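PDB 4J8P: flavodoxin from Bacteroides uniformis, which binds flavin mononucleotide in a flavodoxin-type fold and probably acts as an electron-transfer flavoprotein. Local coordinates for residues T8-F13 against E28-T33. Sequence-based numbering, arbitrary orientation.
Sequences TLVAYF and EAVDGT
Thr33 joins the edge of strand 7-12 through two backbone hydrogen bonds, one on each side of Leu9. Its N donates to Thr8 O at 2.9 Å, and its O receives Val10 N at 2.8 Å in a nearly straight bond (N-H...O angle 173°). Leu9 and Thr33 are therefore the bridge pair of a parallel pairing, and their side chains share one face of the sheet, where Leu9 CD1 lies 3.6 Å from Thr33 O and 4.0 Å from Thr33 CB. On the opposite face, Thr8 and Val10 receive Val30 from helix 18-30. Val30 CG2 fits against two methyls, Thr8 CG2 at 3.7 Å and Val10 CG2 at 3.8 Å; the Thr8 and Val30 side chains meet at about a right angle. A chi1 of -61° sets Thr8 OG1 beside the backbone N and leaves CG2 anti to that N, where it meets Val30. Gly32 runs close alongside Thr8, its CA 3.2 Å from Thr8 O. Two waters bind along the margin: one accepts from Thr8 N and donates to Asp31 O, while the other is held by Thr33 OG1 and reaches Thr8 O weakly. Farther out, Val26 and Ala27 of the helix also pack on Val10, and Tyr84 of strand 80-88 touches both Thr8 and Val30. Asp31, with positive phi (55°), leaves the helical conformation in a Schellman motif, and the chain turns toward strand 33-36. This closes the first beta-alpha-beta crossover of the flavodoxin fold, placing strand 33-36 at the border of the five-stranded parallel sheet, beside strand 7-12.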
loop_
_atom_site.group_PDB
_atom_site.type_symbol
_atom_site.label_atom_id
_atom_site.label_comp_id
_atom_site.label_asym_id
_atom_site.label_seq_id
_atom_site.Cartn_x
_atom_site.Cartn_y
_atom_site.Cartn_z
ATOM N N THR A 8 -13.689 7.300 3.723
ATOM C CA THR A 8 -12.434 6.567 3.910
ATOM C C THR A 8 -12.195 5.656 2.723
ATOM O O THR A 8 -13.109 4.970 2.244
ATOM C CB THR A 8 -12.439 5.783 5.246
ATOM O OG1 THR A 8 -12.567 6.719 6.329
ATOM C CG2 THR A 8 -11.176 4.918 5.440
ATOM N N LEU A 9 -10.950 5.685 2.224
ATOM C CA LEU A 9 -10.524 4.838 1.117
ATOM C C LEU A 9 -9.562 3.806 1.649
ATOM O O LEU A 9 -8.678 4.182 2.410
ATOM C CB LEU A 9 -9.823 5.691 0.026
ATOM C CG LEU A 9 -9.332 4.916 -1.224
ATOM C CD1 LEU A 9 -10.527 4.332 -2.002
ATOM C CD2 LEU A 9 -8.511 5.823 -2.161
ATOM N N VAL A 10 -9.710 2.512 1.265
ATOM C CA VAL A 10 -8.704 1.505 1.621
ATOM C C VAL A 10 -8.124 1.066 0.294
ATOM O O VAL A 10 -8.777 0.305 -0.432
ATOM C CB VAL A 10 -9.244 0.338 2.475
ATOM C CG1 VAL A 10 -8.183 -0.741 2.700
ATOM C CG2 VAL A 10 -9.780 0.861 3.802
ATOM N N ALA A 11 -6.962 1.625 -0.062
ATOM C CA ALA A 11 -6.256 1.310 -1.298
ATOM C C ALA A 11 -5.186 0.274 -1.011
ATOM O O ALA A 11 -4.567 0.317 0.062
ATOM C CB ALA A 11 -5.624 2.571 -1.862
ATOM N N TYR A 12 -4.993 -0.681 -1.914
ATOM C CA TYR A 12 -3.966 -1.687 -1.637
ATOM C C TYR A 12 -3.380 -2.233 -2.908
ATOM O O TYR A 12 -4.076 -2.298 -3.935
ATOM C CB TYR A 12 -4.555 -2.870 -0.811
ATOM C CG TYR A 12 -5.430 -3.758 -1.647
ATOM C CD1 TYR A 12 -6.760 -3.428 -1.886
ATOM C CD2 TYR A 12 -4.915 -4.896 -2.266
ATOM C CE1 TYR A 12 -7.547 -4.191 -2.742
ATOM C CE2 TYR A 12 -5.690 -5.660 -3.128
ATOM C CZ TYR A 12 -7.010 -5.318 -3.339
ATOM O OH TYR A 12 -7.826 -6.073 -4.133
ATOM N N PHE A 13 -2.121 -2.685 -2.801
ATOM C CA PHE A 13 -1.484 -3.449 -3.872
ATOM C C PHE A 13 -1.243 -4.878 -3.338
ATOM O O PHE A 13 -0.796 -5.048 -2.188
ATOM C CB PHE A 13 -0.163 -2.786 -4.320
ATOM C CG PHE A 13 0.720 -3.686 -5.149
ATOM C CD1 PHE A 13 0.351 -4.062 -6.439
ATOM C CD2 PHE A 13 1.935 -4.139 -4.645
ATOM C CE1 PHE A 13 1.166 -4.923 -7.189
ATOM C CE2 PHE A 13 2.765 -4.976 -5.408
ATOM C CZ PHE A 13 2.381 -5.349 -6.681
ATOM N N GLU A 28 -13.674 -3.372 5.752
ATOM C CA GLU A 28 -14.875 -3.734 6.505
ATOM C C GLU A 28 -14.888 -3.033 7.861
ATOM O O GLU A 28 -15.922 -2.448 8.247
ATOM C CB GLU A 28 -14.957 -5.261 6.672
ATOM C CG GLU A 28 -15.298 -5.979 5.378
ATOM C CD GLU A 28 -16.758 -5.991 4.958
ATOM O OE1 GLU A 28 -17.325 -4.905 4.699
ATOM O OE2 GLU A 28 -17.311 -7.105 4.811
ATOM N N ALA A 29 -13.733 -3.057 8.567
ATOM C CA ALA A 29 -13.588 -2.487 9.902
ATOM C C ALA A 29 -13.773 -0.960 9.943
ATOM O O ALA A 29 -14.311 -0.451 10.934
ATOM C CB ALA A 29 -12.248 -2.872 10.493
ATOM N N VAL A 30 -13.373 -0.236 8.870
ATOM C CA VAL A 30 -13.493 1.236 8.812
ATOM C C VAL A 30 -14.660 1.724 7.926
ATOM O O VAL A 30 -14.806 2.939 7.782
ATOM C CB VAL A 30 -12.154 1.895 8.328
ATOM C CG1 VAL A 30 -10.979 1.513 9.220
ATOM C CG2 VAL A 30 -11.849 1.554 6.855
ATOM N N ASP A 31 -15.467 0.805 7.319
ATOM C CA ASP A 31 -16.568 1.125 6.389
ATOM C C ASP A 31 -16.021 1.997 5.245
ATOM O O ASP A 31 -16.577 3.049 4.897
ATOM C CB ASP A 31 -17.774 1.786 7.100
ATOM C CG ASP A 31 -19.036 1.831 6.251
ATOM O OD1 ASP A 31 -19.131 1.048 5.278
ATOM O OD2 ASP A 31 -19.931 2.649 6.561
ATOM N N GLY A 32 -14.897 1.548 4.682
ATOM C CA GLY A 32 -14.237 2.266 3.614
ATOM C C GLY A 32 -14.482 1.674 2.250
ATOM O O GLY A 32 -14.967 0.544 2.126
ATOM N N THR A 33 -14.187 2.464 1.226
ATOM C CA THR A 33 -14.255 2.022 -0.164
ATOM C C THR A 33 -13.039 1.144 -0.415
ATOM O O THR A 33 -11.912 1.568 -0.140
ATOM C CB THR A 33 -14.284 3.208 -1.106
ATOM O OG1 THR A 33 -15.480 3.950 -0.877
ATOM C CG2 THR A 33 -14.212 2.779 -2.580
HETATM O O HOH W 1 -16.176 5.789 3.907
HETATM O O HOH W 2 -16.282 5.206 1.333
#